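PDB 7ABB: SalCYP truncation from Salinispora tropica, which belongs to the cytochrome P450 family and holds heme c within a largely helical fold, though its precise biological role is not established. Local coordinates for residues Phe134-Val139 with Ala159-Met164; Gly148-Asp153 with Gln187-Arg192; Arg192-Arg197 with Ser227-Leu232; Gly256-Phe261 with Glu358-Ile363. One frame throughout, in Å; residues are numbered along the deposited sequence.

Interaction 1: Phe134-Val139 with Ala159-Met164; sequences FARPYV and AINVAM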
loop_
_atom_site.group_PDB
_atom_site.type_symbol
_atom_site.label_atom_id
_atom_site.label_comp_id
_atom_site.label_asym_id
_atom_site.label_seq_id
_atom_site.Cartn_x
_atom_site.Cartn_y
_atom_site.Cartn_z
ATOM N N PHE A 134 -4.343 16.124 5.725
ATOM C CA PHE A 134 -2.980 15.832 6.167
ATOM C C PHE A 134 -2.378 14.672 5.386
ATOM O O PHE A 134 -1.443 14.888 4.610
ATOM C CB PHE A 134 -2.929 15.556 7.674
ATOM C CG PHE A 134 -1.611 15.003 8.120
ATOM C CD1 PHE A 134 -0.451 15.665 7.808
ATOM C CD2 PHE A 134 -1.513 13.799 8.784
ATOM C CE1 PHE A 134 0.781 15.159 8.152
ATOM C CE2 PHE A 134 -0.279 13.279 9.139
ATOM C CZ PHE A 134 0.868 13.948 8.823
ATOM N N ALA A 135 -2.865 13.453 5.565
ATOM C CA ALA A 135 -2.081 12.295 5.150
ATOM C C ALA A 135 -1.927 12.231 3.637
ATOM O O ALA A 135 -0.839 11.911 3.149
ATOM C CB ALA A 135 -2.691 11.000 5.681
ATOM N N ARG A 136 -2.992 12.511 2.872
ATOM C CA ARG A 136 -2.860 12.363 1.419
ATOM C C ARG A 136 -1.875 13.360 0.823
ATOM O O ARG A 136 -0.987 12.936 0.064
ATOM C CB ARG A 136 -4.231 12.443 0.749
ATOM C CG ARG A 136 -4.212 12.004 -0.710
ATOM C CD ARG A 136 -5.605 11.931 -1.287
ATOM N NE ARG A 136 -6.402 10.942 -0.555
ATOM C CZ ARG A 136 -7.463 11.211 0.198
ATOM N NH1 ARG A 136 -7.926 12.450 0.342
ATOM N NH2 ARG A 136 -8.070 10.209 0.816
ATOM N N PRO A 137 -1.962 14.669 1.084
ATOM C CA PRO A 137 -0.934 15.562 0.538
ATOM C C PRO A 137 0.454 15.261 1.083
ATOM O O PRO A 137 1.445 15.403 0.350
ATOM C CB PRO A 137 -1.438 16.962 0.921
ATOM C CG PRO A 137 -2.452 16.780 1.890
ATOM C CD PRO A 137 -3.025 15.412 1.766
ATOM N N TYR A 138 0.550 14.825 2.336
ATOM C CA TYR A 138 1.830 14.416 2.916
ATOM C C TYR A 138 2.452 13.277 2.121
ATOM O O TYR A 138 3.598 13.370 1.663
ATOM C CB TYR A 138 1.589 13.983 4.364
ATOM C CG TYR A 138 2.685 13.222 5.043
ATOM C CD1 TYR A 138 3.861 13.843 5.437
ATOM C CD2 TYR A 138 2.549 11.865 5.302
ATOM C CE1 TYR A 138 4.855 13.136 6.082
ATOM C CE2 TYR A 138 3.521 11.172 5.949
ATOM C CZ TYR A 138 4.648 11.791 6.366
ATOM O OH TYR A 138 5.603 11.065 7.015
ATOM N N VAL A 139 1.703 12.198 1.949
ATOM C CA VAL A 139 2.213 11.024 1.259
ATOM C C VAL A 139 2.533 11.349 -0.194
ATOM O O VAL A 139 3.553 10.893 -0.732
ATOM C CB VAL A 139 1.208 9.864 1.382
ATOM C CG1 VAL A 139 1.604 8.698 0.476
ATOM C CG2 VAL A 139 1.144 9.393 2.826
ATOM N N ALA A 159 -5.376 16.451 -7.102
ATOM C CA ALA A 159 -6.697 16.474 -7.720
ATOM C C ALA A 159 -6.948 15.216 -8.542
ATOM O O ALA A 159 -8.060 14.676 -8.542
ATOM C CB ALA A 159 -6.836 17.722 -8.593
ATOM N N ILE A 160 -5.933 14.741 -9.265
ATOM C CA ILE A 160 -6.075 13.489 -10.005
ATOM C C ILE A 160 -6.348 12.339 -9.043
ATOM O O ILE A 160 -7.270 11.538 -9.241
ATOM C CB ILE A 160 -4.819 13.226 -10.854
ATOM C CG1 ILE A 160 -4.699 14.298 -11.943
ATOM C CG2 ILE A 160 -4.875 11.826 -11.466
ATOM C CD1 ILE A 160 -3.453 14.171 -12.817
ATOM N N ASN A 161 -5.545 12.246 -7.984
ATOM C CA ASN A 161 -5.677 11.147 -7.036
ATOM C C ASN A 161 -7.064 11.133 -6.399
ATOM O O ASN A 161 -7.698 10.079 -6.286
ATOM C CB ASN A 161 -4.593 11.267 -5.971
ATOM C CG ASN A 161 -4.725 10.226 -4.890
ATOM O OD1 ASN A 161 -5.588 10.332 -4.022
ATOM N ND2 ASN A 161 -3.869 9.222 -4.925
ATOM N N VAL A 162 -7.555 12.301 -5.984
ATOM C CA VAL A 162 -8.866 12.384 -5.337
ATOM C C VAL A 162 -9.975 11.985 -6.305
ATOM O O VAL A 162 -10.920 11.279 -5.932
ATOM C CB VAL A 162 -9.081 13.803 -4.777
ATOM C CG1 VAL A 162 -10.540 14.018 -4.367
ATOM C CG2 VAL A 162 -8.143 14.041 -3.600
ATOM N N ALA A 163 -9.900 12.448 -7.553
ATOM C CA ALA A 163 -10.906 12.068 -8.539
ATOM C C ALA A 163 -10.932 10.558 -8.746
ATOM O O ALA A 163 -11.997 9.968 -8.959
ATOM C CB ALA A 163 -10.641 12.784 -9.862
ATOM N N MET A 164 -9.766 9.915 -8.679
ATOM C CA MET A 164 -9.716 8.469 -8.848
ATOM C C MET A 164 -10.360 7.758 -7.667
ATOM O O MET A 164 -11.105 6.793 -7.851
ATOM C CB MET A 164 -8.272 8.016 -9.032
ATOM C CG MET A 164 -7.679 8.471 -10.351
ATOM S SD MET A 164 -6.059 7.754 -10.693
ATOM C CE MET A 164 -5.851 8.228 -12.393
#
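Asn161 OD1 lies against the bend of Arg136 where the aliphatic chain meets the guanidinium, 3.2 Å from Arg136 CD and 3.6 Å from Arg136 NE. No hydrogen bond links the pair. The amide and guanidinium planes are 26° apart, and OD1 approaches the guanidinium obliquely. Arg136 is extended along its first two torsions, which carries CD across to the facing helix. It then bends at chi3 (-61°), and the guanidinium turns back to Asp132 of its own helix, where NH1 forms a salt bridge. This is helix-to-helix packing in the cytochrome P450 fold: it joins helix 130-147 to helix 154-165, the next helix in the chain. Helix 130-147 is kinked at Pro137, whose N makes no bond to the preceding turn. The bonded end of the Asn161 amide is ND2, which pairs with Asp238 OD1. Val162 adds one methyl at the margin. Its CG2 is 4.0 Å from Arg136 CD, and the two side chains cross at about a right angle.

Interaction 2: Gly148-Asp153 with Gln187-Arg192; sequences GWPLAD and QEYVRR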
loop_
_atom_site.group_PDB
_atom_site.type_symbol
_atom_site.label_atom_id
_atom_site.label_comp_id
_atom_site.label_asym_id
_atom_site.label_seq_id
_atom_site.Cartn_x
_atom_site.Cartn_y
_atom_site.Cartn_z
ATOM N N GLY A 148 10.832 11.997 -8.309
ATOM C CA GLY A 148 11.392 13.091 -9.066
ATOM C C GLY A 148 10.384 13.962 -9.778
ATOM O O GLY A 148 10.741 14.598 -10.783
ATOM N N TRP A 149 9.142 14.022 -9.295
ATOM C CA TRP A 149 8.116 14.891 -9.874
ATOM C C TRP A 149 8.170 16.271 -9.208
ATOM O O TRP A 149 8.196 16.339 -7.972
ATOM C CB TRP A 149 6.732 14.270 -9.677
ATOM C CG TRP A 149 6.458 13.073 -10.531
ATOM C CD1 TRP A 149 6.808 12.918 -11.834
ATOM C CD2 TRP A 149 5.783 11.870 -10.147
ATOM N NE1 TRP A 149 6.395 11.692 -12.301
ATOM C CE2 TRP A 149 5.754 11.034 -11.284
ATOM C CE3 TRP A 149 5.195 11.425 -8.960
ATOM C CZ2 TRP A 149 5.185 9.766 -11.263
ATOM C CZ3 TRP A 149 4.615 10.157 -8.938
ATOM C CH2 TRP A 149 4.607 9.349 -10.093
ATOM N N PRO A 150 8.204 17.366 -9.987
ATOM C CA PRO A 150 8.318 18.717 -9.402
ATOM C C PRO A 150 7.210 19.012 -8.393
ATOM O O PRO A 150 6.020 18.851 -8.681
ATOM C CB PRO A 150 8.214 19.643 -10.621
ATOM C CG PRO A 150 8.626 18.816 -11.781
ATOM C CD PRO A 150 8.140 17.409 -11.455
ATOM N N LEU A 151 7.608 19.494 -7.209
ATOM C CA LEU A 151 6.641 19.684 -6.132
ATOM C C LEU A 151 5.628 20.786 -6.422
ATOM O O LEU A 151 4.557 20.780 -5.805
ATOM C CB LEU A 151 7.365 19.950 -4.812
ATOM C CG LEU A 151 8.021 18.703 -4.188
ATOM C CD1 LEU A 151 8.732 19.052 -2.892
ATOM C CD2 LEU A 151 7.028 17.547 -3.926
ATOM N N ALA A 152 5.907 21.689 -7.364
ATOM C CA ALA A 152 4.893 22.645 -7.790
ATOM C C ALA A 152 3.653 21.968 -8.358
ATOM O O ALA A 152 2.594 22.597 -8.406
ATOM C CB ALA A 152 5.478 23.611 -8.828
ATOM N N ASP A 153 3.749 20.700 -8.776
ATOM C CA ASP A 153 2.624 19.996 -9.381
ATOM C C ASP A 153 1.761 19.259 -8.363
ATOM O O ASP A 153 0.844 18.538 -8.763
ATOM C CB ASP A 153 3.115 18.982 -10.421
ATOM C CG ASP A 153 3.913 19.619 -11.545
ATOM O OD1 ASP A 153 3.716 20.823 -11.843
ATOM O OD2 ASP A 153 4.742 18.899 -12.149
ATOM N N GLN A 187 -2.022 10.244 -17.481
ATOM C CA GLN A 187 -1.233 9.807 -18.629
ATOM C C GLN A 187 -0.551 10.984 -19.309
ATOM O O GLN A 187 0.618 10.890 -19.697
ATOM C CB GLN A 187 -2.119 9.061 -19.621
ATOM C CG GLN A 187 -2.640 7.757 -19.083
ATOM C CD GLN A 187 -3.439 6.996 -20.115
ATOM O OE1 GLN A 187 -4.463 7.473 -20.600
ATOM N NE2 GLN A 187 -2.968 5.809 -20.463
ATOM N N GLU A 188 -1.267 12.101 -19.465
ATOM C CA GLU A 188 -0.653 13.293 -20.043
ATOM C C GLU A 188 0.463 13.809 -19.145
ATOM O O GLU A 188 1.522 14.224 -19.629
ATOM C CB GLU A 188 -1.706 14.381 -20.262
ATOM C CG GLU A 188 -2.263 14.440 -21.669
ATOM C CD GLU A 188 -1.262 14.988 -22.679
ATOM O OE1 GLU A 188 -0.352 15.745 -22.277
ATOM O OE2 GLU A 188 -1.388 14.660 -23.877
ATOM N N TYR A 189 0.244 13.777 -17.830
ATOM C CA TYR A 189 1.260 14.257 -16.900
ATOM C C TYR A 189 2.561 13.471 -17.040
ATOM O O TYR A 189 3.640 14.059 -17.146
ATOM C CB TYR A 189 0.742 14.189 -15.464
ATOM C CG TYR A 189 1.760 14.723 -14.493
ATOM C CD1 TYR A 189 1.861 16.084 -14.248
ATOM C CD2 TYR A 189 2.643 13.876 -13.850
ATOM C CE1 TYR A 189 2.795 16.577 -13.372
ATOM C CE2 TYR A 189 3.579 14.368 -12.954
ATOM C CZ TYR A 189 3.655 15.724 -12.737
ATOM O OH TYR A 189 4.590 16.209 -11.860
ATOM N N VAL A 190 2.486 12.137 -17.047
ATOM C CA VAL A 190 3.724 11.360 -17.136
ATOM C C VAL A 190 4.387 11.536 -18.499
ATOM O O VAL A 190 5.619 11.524 -18.592
ATOM C CB VAL A 190 3.499 9.866 -16.830
ATOM C CG1 VAL A 190 2.888 9.680 -15.435
ATOM C CG2 VAL A 190 2.662 9.206 -17.898
ATOM N N ARG A 191 3.595 11.702 -19.570
ATOM C CA ARG A 191 4.166 12.007 -20.882
ATOM C C ARG A 191 4.936 13.316 -20.841
ATOM O O ARG A 191 6.047 13.416 -21.376
ATOM C CB ARG A 191 3.060 12.094 -21.932
ATOM C CG ARG A 191 2.617 10.770 -22.474
ATOM C CD ARG A 191 2.041 10.913 -23.873
ATOM N NE ARG A 191 0.816 11.708 -23.874
ATOM C CZ ARG A 191 -0.388 11.230 -23.578
ATOM N NH1 ARG A 191 -0.542 9.953 -23.256
ATOM N NH2 ARG A 191 -1.443 12.031 -23.604
ATOM N N ARG A 192 4.352 14.334 -20.209
ATOM C CA ARG A 192 5.028 15.619 -20.094
ATOM C C ARG A 192 6.276 15.515 -19.224
ATOM O O ARG A 192 7.278 16.187 -19.503
ATOM C CB ARG A 192 4.065 16.676 -19.546
ATOM C CG ARG A 192 3.000 17.167 -20.540
ATOM C CD ARG A 192 2.167 18.296 -19.923
ATOM N NE ARG A 192 1.356 19.035 -20.899
ATOM C CZ ARG A 192 0.026 19.152 -20.872
ATOM N NH1 ARG A 192 -0.591 19.863 -21.814
ATOM N NH2 ARG A 192 -0.701 18.580 -19.917
#
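The Tyr189 ring turns its edge to one face of the Trp149 indole. Tyr189 CE2 sits 3.7 Å above the indole plane, displaced toward the rim near CD1. The pair is edge-to-face: the tyrosine ring and the five-membered ring of Trp149 have centroids 5.3 Å apart and planes at 71°. Asp153 lies at the edge of the Tyr189 ring as well, around CE1 and the hydroxyl. Its carboxylate stands at 90° to the phenol ring.

Tyr189 CG is anti to the backbone N (chi1 -178°), and the ring reaches from helix 182-199 into the turn that joins helix 130-147 to helix 154-165. There the hydroxyl donates a hydrogen bond of 2.7 Å to Asp153 OD2. The bond uses the anti lone pair of OD2, the one away from the other oxygen. Trp149 CB, 3.6 Å from Tyr189 OH, and Pro150 CD, 3.8 Å from the same OH, pack around the hydroxyl. His156 and Leu157 of helix 154-165 also touch Tyr189. Asp153 occupies the N-cap position of that helix, but its side chain makes no capping bond; its OD2 is the acceptor for Tyr189 OH. One phenol ring thus ties the turn to helix 182-199 by two means, an apolar ring edge and a short polar bond that probably fixes the direction of the hydroxyl.

Interaction 3: Arg192-Arg197 with Ser227-Leu232; sequences RHVARR and SLLTVL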
loop_
_atom_site.group_PDB
_atom_site.type_symbol
_atom_site.label_atom_id
_atom_site.label_comp_id
_atom_site.label_asym_id
_atom_site.label_seq_id
_atom_site.Cartn_x
_atom_site.Cartn_y
_atom_site.Cartn_z
ATOM N N ARG A 192 4.352 14.334 -20.209
ATOM C CA ARG A 192 5.028 15.619 -20.094
ATOM C C ARG A 192 6.276 15.515 -19.224
ATOM O O ARG A 192 7.278 16.187 -19.503
ATOM C CB ARG A 192 4.065 16.676 -19.546
ATOM C CG ARG A 192 3.000 17.167 -20.540
ATOM C CD ARG A 192 2.167 18.296 -19.923
ATOM N NE ARG A 192 1.356 19.035 -20.899
ATOM C CZ ARG A 192 0.026 19.152 -20.872
ATOM N NH1 ARG A 192 -0.591 19.863 -21.814
ATOM N NH2 ARG A 192 -0.701 18.580 -19.917
ATOM N N HIS A 193 6.248 14.674 -18.185
ATOM C CA HIS A 193 7.417 14.524 -17.327
ATOM C C HIS A 193 8.567 13.870 -18.088
ATOM O O HIS A 193 9.724 14.290 -17.977
ATOM C CB HIS A 193 7.070 13.702 -16.082
ATOM C CG HIS A 193 8.176 13.664 -15.078
ATOM N ND1 HIS A 193 8.627 14.796 -14.431
ATOM C CD2 HIS A 193 8.961 12.645 -14.653
ATOM C CE1 HIS A 193 9.626 14.468 -13.631
ATOM N NE2 HIS A 193 9.843 13.168 -13.742
ATOM N N VAL A 194 8.270 12.814 -18.840
ATOM C CA VAL A 194 9.306 12.182 -19.648
ATOM C C VAL A 194 9.935 13.215 -20.566
ATOM O O VAL A 194 11.160 13.318 -20.675
ATOM C CB VAL A 194 8.722 10.997 -20.434
ATOM C CG1 VAL A 194 9.750 10.430 -21.429
ATOM C CG2 VAL A 194 8.290 9.923 -19.476
ATOM N N ALA A 195 9.099 14.031 -21.201
ATOM C CA ALA A 195 9.614 15.012 -22.157
ATOM C C ALA A 195 10.466 16.071 -21.463
ATOM O O ALA A 195 11.472 16.532 -22.027
ATOM C CB ALA A 195 8.460 15.666 -22.919
ATOM N N ARG A 196 10.064 16.495 -20.261
ATOM C CA ARG A 196 10.874 17.431 -19.486
ATOM C C ARG A 196 12.274 16.882 -19.247
ATOM O O ARG A 196 13.274 17.575 -19.468
ATOM C CB ARG A 196 10.193 17.742 -18.148
ATOM C CG ARG A 196 11.024 18.645 -17.212
ATOM C CD ARG A 196 10.551 18.594 -15.762
ATOM N NE ARG A 196 9.308 19.318 -15.535
ATOM C CZ ARG A 196 9.201 20.638 -15.424
ATOM N NH1 ARG A 196 10.266 21.424 -15.553
ATOM N NH2 ARG A 196 8.009 21.173 -15.197
ATOM N N ARG A 197 12.363 15.631 -18.785
ATOM C CA ARG A 197 13.657 15.077 -18.421
ATOM C C ARG A 197 14.486 14.738 -19.651
ATOM O O ARG A 197 15.715 14.811 -19.598
ATOM C CB ARG A 197 13.468 13.851 -17.534
ATOM C CG ARG A 197 12.813 14.181 -16.201
ATOM C CD ARG A 197 13.582 15.231 -15.417
ATOM N NE ARG A 197 13.131 15.312 -14.028
ATOM C CZ ARG A 197 13.047 16.427 -13.298
ATOM N NH1 ARG A 197 13.370 17.614 -13.799
ATOM N NH2 ARG A 197 12.626 16.347 -12.044
ATOM N N SER A 227 4.498 3.714 -18.515
ATOM C CA SER A 227 3.848 2.700 -17.691
ATOM C C SER A 227 4.416 2.689 -16.275
ATOM O O SER A 227 3.668 2.737 -15.287
ATOM C CB SER A 227 4.004 1.334 -18.347
ATOM O OG SER A 227 3.345 0.359 -17.575
ATOM N N LEU A 228 5.747 2.651 -16.156
ATOM C CA LEU A 228 6.380 2.650 -14.840
ATOM C C LEU A 228 5.915 3.832 -13.995
ATOM O O LEU A 228 5.510 3.666 -12.843
ATOM C CB LEU A 228 7.901 2.681 -14.995
ATOM C CG LEU A 228 8.687 2.895 -13.697
ATOM C CD1 LEU A 228 8.510 1.728 -12.732
ATOM C CD2 LEU A 228 10.157 3.128 -14.020
ATOM N N LEU A 229 5.983 5.034 -14.563
ATOM C CA LEU A 229 5.616 6.236 -13.819
ATOM C C LEU A 229 4.153 6.204 -13.420
ATOM O O LEU A 229 3.796 6.644 -12.325
ATOM C CB LEU A 229 5.919 7.481 -14.666
ATOM C CG LEU A 229 7.416 7.746 -14.844
ATOM C CD1 LEU A 229 7.661 8.886 -15.851
ATOM C CD2 LEU A 229 8.074 8.076 -13.511
ATOM N N THR A 230 3.295 5.672 -14.293
ATOM C CA THR A 230 1.884 5.526 -13.946
ATOM C C THR A 230 1.705 4.569 -12.774
ATOM O O THR A 230 0.940 4.846 -11.845
ATOM C CB THR A 230 1.094 5.039 -15.163
ATOM O OG1 THR A 230 1.301 5.952 -16.249
ATOM C CG2 THR A 230 -0.394 4.971 -14.858
ATOM N N VAL A 231 2.393 3.424 -12.807
ATOM C CA VAL A 231 2.267 2.458 -11.714
ATOM C C VAL A 231 2.749 3.055 -10.403
ATOM O O VAL A 231 2.121 2.880 -9.350
ATOM C CB VAL A 231 3.043 1.171 -12.062
ATOM C CG1 VAL A 231 3.206 0.293 -10.839
ATOM C CG2 VAL A 231 2.346 0.422 -13.167
ATOM N N LEU A 232 3.867 3.787 -10.440
ATOM C CA LEU A 232 4.363 4.407 -9.223
ATOM C C LEU A 232 3.342 5.364 -8.641
ATOM O O LEU A 232 3.150 5.397 -7.423
ATOM C CB LEU A 232 5.675 5.131 -9.509
ATOM C CG LEU A 232 6.838 4.183 -9.785
ATOM C CD1 LEU A 232 8.057 4.951 -10.199
ATOM C CD2 LEU A 232 7.185 3.350 -8.568
#
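Leu229 reaches from helix 222-235 and sets its CD1 methyl against Val194 CG2, 3.8 Å away. The same CD1 also meets His193, lying 4.2 Å from His193 CD2. It comes to the edge of the imidazole, near the ring plane, and the two side chains cross at about a right angle. One leucine methyl therefore serves both neighbours. Val194 places CG2 beside the backbone N and anti to the carbonyl carbon, and this is the branch that touches Leu229. With CG anti to the backbone N (chi1 -173°), the His193 ring brings CD2 to Leu229. One face of its ring is covered by Arg197 CG, one turn further along the same helix. Trp149 makes an edge-to-face pair with the histidine, and Thr207 of helix 206-210 touches both His193 and Leu229. No hydrogen bond or charge pair spans the contact; it is buried and apolar. Neighbouring turns extend the joint, for Val190 of helix 182-199 also packs on Leu229. Such helix-to-helix packing belongs to the helical part of the cytochrome P450 fold. Here helix 182-199 lies against helix 222-235, the helix whose Leu232 touches the bound heme c.

Interaction 4: Gly256-Phe261 with Glu358-Ile363; sequences GDRHRF and EWHELI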
loop_
_atom_site.group_PDB
_atom_site.type_symbol
_atom_site.label_atom_id
_atom_site.label_comp_id
_atom_site.label_asym_id
_atom_site.label_seq_id
_atom_site.Cartn_x
_atom_site.Cartn_y
_atom_site.Cartn_z
ATOM N N GLY A 256 -5.008 3.128 25.973
ATOM C CA GLY A 256 -3.869 2.325 26.398
ATOM C C GLY A 256 -2.789 2.209 25.333
ATOM O O GLY A 256 -1.595 2.334 25.628
ATOM N N ASP A 257 -3.191 1.908 24.088
ATOM C CA ASP A 257 -2.224 1.824 22.990
ATOM C C ASP A 257 -1.659 3.197 22.627
ATOM O O ASP A 257 -0.469 3.322 22.313
ATOM C CB ASP A 257 -2.874 1.182 21.764
ATOM C CG ASP A 257 -3.116 -0.318 21.944
ATOM O OD1 ASP A 257 -2.334 -0.954 22.680
ATOM O OD2 ASP A 257 -4.087 -0.843 21.368
ATOM N N ARG A 258 -2.502 4.237 22.638
ATOM C CA ARG A 258 -2.002 5.589 22.414
ATOM C C ARG A 258 -0.943 5.952 23.449
ATOM O O ARG A 258 0.137 6.457 23.102
ATOM C CB ARG A 258 -3.173 6.571 22.444
ATOM C CG ARG A 258 -2.767 7.993 22.160
ATOM C CD ARG A 258 -4.005 8.899 21.983
ATOM N NE ARG A 258 -4.768 9.190 23.203
ATOM C CZ ARG A 258 -5.961 8.698 23.523
ATOM N NH1 ARG A 258 -6.582 7.774 22.774
ATOM N NH2 ARG A 258 -6.521 9.123 24.658
ATOM N N HIS A 259 -1.242 5.719 24.728
ATOM C CA HIS A 259 -0.277 6.016 25.783
ATOM C C HIS A 259 1.002 5.217 25.592
ATOM O O HIS A 259 2.098 5.719 25.847
ATOM C CB HIS A 259 -0.863 5.705 27.162
ATOM C CG HIS A 259 -2.025 6.557 27.561
ATOM N ND1 HIS A 259 -2.285 7.797 27.017
ATOM C CD2 HIS A 259 -2.988 6.347 28.491
ATOM C CE1 HIS A 259 -3.366 8.305 27.583
ATOM N NE2 HIS A 259 -3.814 7.442 28.476
ATOM N N ARG A 260 0.888 3.954 25.186
ATOM C CA ARG A 260 2.090 3.159 24.970
ATOM C C ARG A 260 2.929 3.752 23.848
ATOM O O ARG A 260 4.147 3.889 23.983
ATOM C CB ARG A 260 1.721 1.712 24.653
ATOM C CG ARG A 260 2.912 0.806 24.381
ATOM C CD ARG A 260 3.721 0.493 25.623
ATOM N NE ARG A 260 4.874 -0.340 25.305
ATOM C CZ ARG A 260 4.807 -1.655 25.101
ATOM N NH1 ARG A 260 3.643 -2.280 25.188
ATOM N NH2 ARG A 260 5.903 -2.345 24.814
ATOM N N PHE A 261 2.293 4.105 22.729
ATOM C CA PHE A 261 3.029 4.673 21.604
ATOM C C PHE A 261 3.663 5.995 21.996
ATOM O O PHE A 261 4.809 6.280 21.636
ATOM C CB PHE A 261 2.102 4.869 20.397
ATOM C CG PHE A 261 2.823 5.133 19.107
ATOM C CD1 PHE A 261 3.189 6.409 18.747
ATOM C CD2 PHE A 261 3.125 4.091 18.249
ATOM C CE1 PHE A 261 3.862 6.655 17.541
ATOM C CE2 PHE A 261 3.792 4.328 17.050
ATOM C CZ PHE A 261 4.158 5.612 16.702
ATOM N N GLU A 358 5.892 12.618 14.486
ATOM C CA GLU A 358 5.672 14.060 14.535
ATOM C C GLU A 358 4.272 14.375 15.055
ATOM O O GLU A 358 4.082 15.377 15.753
ATOM C CB GLU A 358 5.913 14.687 13.156
ATOM C CG GLU A 358 7.361 14.586 12.677
ATOM C CD GLU A 358 8.315 15.204 13.647
ATOM O OE1 GLU A 358 8.106 16.382 14.006
ATOM O OE2 GLU A 358 9.271 14.523 14.059
ATOM N N TRP A 359 3.295 13.516 14.755
ATOM C CA TRP A 359 1.948 13.700 15.278
ATOM C C TRP A 359 1.961 13.707 16.801
ATOM O O TRP A 359 1.386 14.602 17.428
ATOM C CB TRP A 359 1.025 12.597 14.740
ATOM C CG TRP A 359 -0.378 12.728 15.243
ATOM C CD1 TRP A 359 -0.845 12.335 16.464
ATOM C CD2 TRP A 359 -1.489 13.324 14.557
ATOM N NE1 TRP A 359 -2.169 12.640 16.573
ATOM C CE2 TRP A 359 -2.594 13.250 15.424
ATOM C CE3 TRP A 359 -1.655 13.919 13.307
ATOM C CZ2 TRP A 359 -3.848 13.747 15.079
ATOM C CZ3 TRP A 359 -2.900 14.418 12.959
ATOM C CH2 TRP A 359 -3.991 14.309 13.847
ATOM N N HIS A 360 2.618 12.725 17.424
ATOM C CA HIS A 360 2.565 12.642 18.885
ATOM C C HIS A 360 3.414 13.696 19.584
ATOM O O HIS A 360 3.187 14.005 20.759
ATOM C CB HIS A 360 2.953 11.230 19.311
ATOM C CG HIS A 360 1.878 10.233 19.033
ATOM N ND1 HIS A 360 1.718 9.623 17.807
ATOM C CD2 HIS A 360 0.852 9.802 19.804
ATOM C CE1 HIS A 360 0.669 8.820 17.850
ATOM N NE2 HIS A 360 0.122 8.916 19.051
ATOM N N GLU A 361 4.346 14.320 18.869
ATOM C CA GLU A 361 5.085 15.445 19.425
ATOM C C GLU A 361 4.198 16.668 19.560
ATOM O O GLU A 361 4.294 17.403 20.549
ATOM C CB GLU A 361 6.274 15.756 18.528
ATOM C CG GLU A 361 7.052 16.966 18.966
ATOM C CD GLU A 361 7.732 16.776 20.306
ATOM O OE1 GLU A 361 7.730 17.731 21.120
ATOM O OE2 GLU A 361 8.275 15.674 20.539
ATOM N N LEU A 362 3.335 16.901 18.579
ATOM C CA LEU A 362 2.488 18.084 18.566
ATOM C C LEU A 362 1.097 17.840 19.137
ATOM O O LEU A 362 0.487 18.769 19.687
ATOM C CB LEU A 362 2.375 18.602 17.127
ATOM C CG LEU A 362 3.651 19.236 16.566
ATOM C CD1 LEU A 362 3.474 19.495 15.086
ATOM C CD2 LEU A 362 3.968 20.530 17.299
ATOM N N ILE A 363 0.599 16.613 19.024
ATOM C CA ILE A 363 -0.750 16.216 19.417
ATOM C C ILE A 363 -0.639 14.905 20.196
ATOM O O ILE A 363 -0.986 13.832 19.669
ATOM C CB ILE A 363 -1.667 16.082 18.188
ATOM C CG1 ILE A 363 -1.591 17.325 17.286
ATOM C CG2 ILE A 363 -3.124 15.767 18.634
ATOM C CD1 ILE A 363 -2.405 17.206 15.987
#
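His360 and Phe261 meet with their side chains crossing at about a right angle. The phenyl ring is inclined at 42° to the imidazole, and the centroids are 4.8 Å apart. This is an oblique aromatic pair. Phe261 CD1 stands over one face of the imidazole, nearest to His360 CE1 at 3.6 Å. Phe261 CE1 follows it across the ring, 3.7 Å from His360 ND1. Trp359 CD1 lies on the opposite face of the imidazole, 4.0 Å above its plane, so the histidine is held between two aromatic residues.

The torsions differ on the two sides. Phe261 CG is anti to the backbone N (chi1 -166°), whereas His360 CG is anti to the carbonyl carbon. Both first bonds point toward the facing helix, and these torsions bring the rings together between helix 255-263 and helix 345-362. The edge of the imidazole faces Arg258, with Arg258 CG 4.3 Å from His360 NE2. Only the aliphatic part of the arginine comes this near. Its guanidinium is engaged with Leu251 O and Asp365 and makes a cation-pi contact with Tyr366. Ile248 and Leu251 of helix 238-253 add apolar contacts to the histidine. The imidazole turns its ND1 to Trp356 O of its own helix, and NE2 is hydrogen-bonded as well. With both ring nitrogens bonded outside the pair, the contact between the helices itself rests on aromatic and aliphatic packing.

How the interactions relate
Interactions 2 and 3 form one continuous patch, their centres about 7 Å apart. Both use helix 182-199, their segments overlapping at Arg192, which contacts neither partner segment. Gly148 O probably accepts a hydrogen bond from Arg197 NH2, 2.9 Å away. Interaction 2 is partly buried and combines a polar bond with a ring pair. Interaction 3 is buried and apolar. Interaction 1, also buried, lies nearest the centre of the chain. It rests on the flank of an arginine whose charge is paired elsewhere. Interaction 4 is buried as well and joins other helices by oblique aromatic packing. It lies about 38 Å from interaction 3 between centres, but its nearest atoms are about 4 Å from those of interaction 1, without touching.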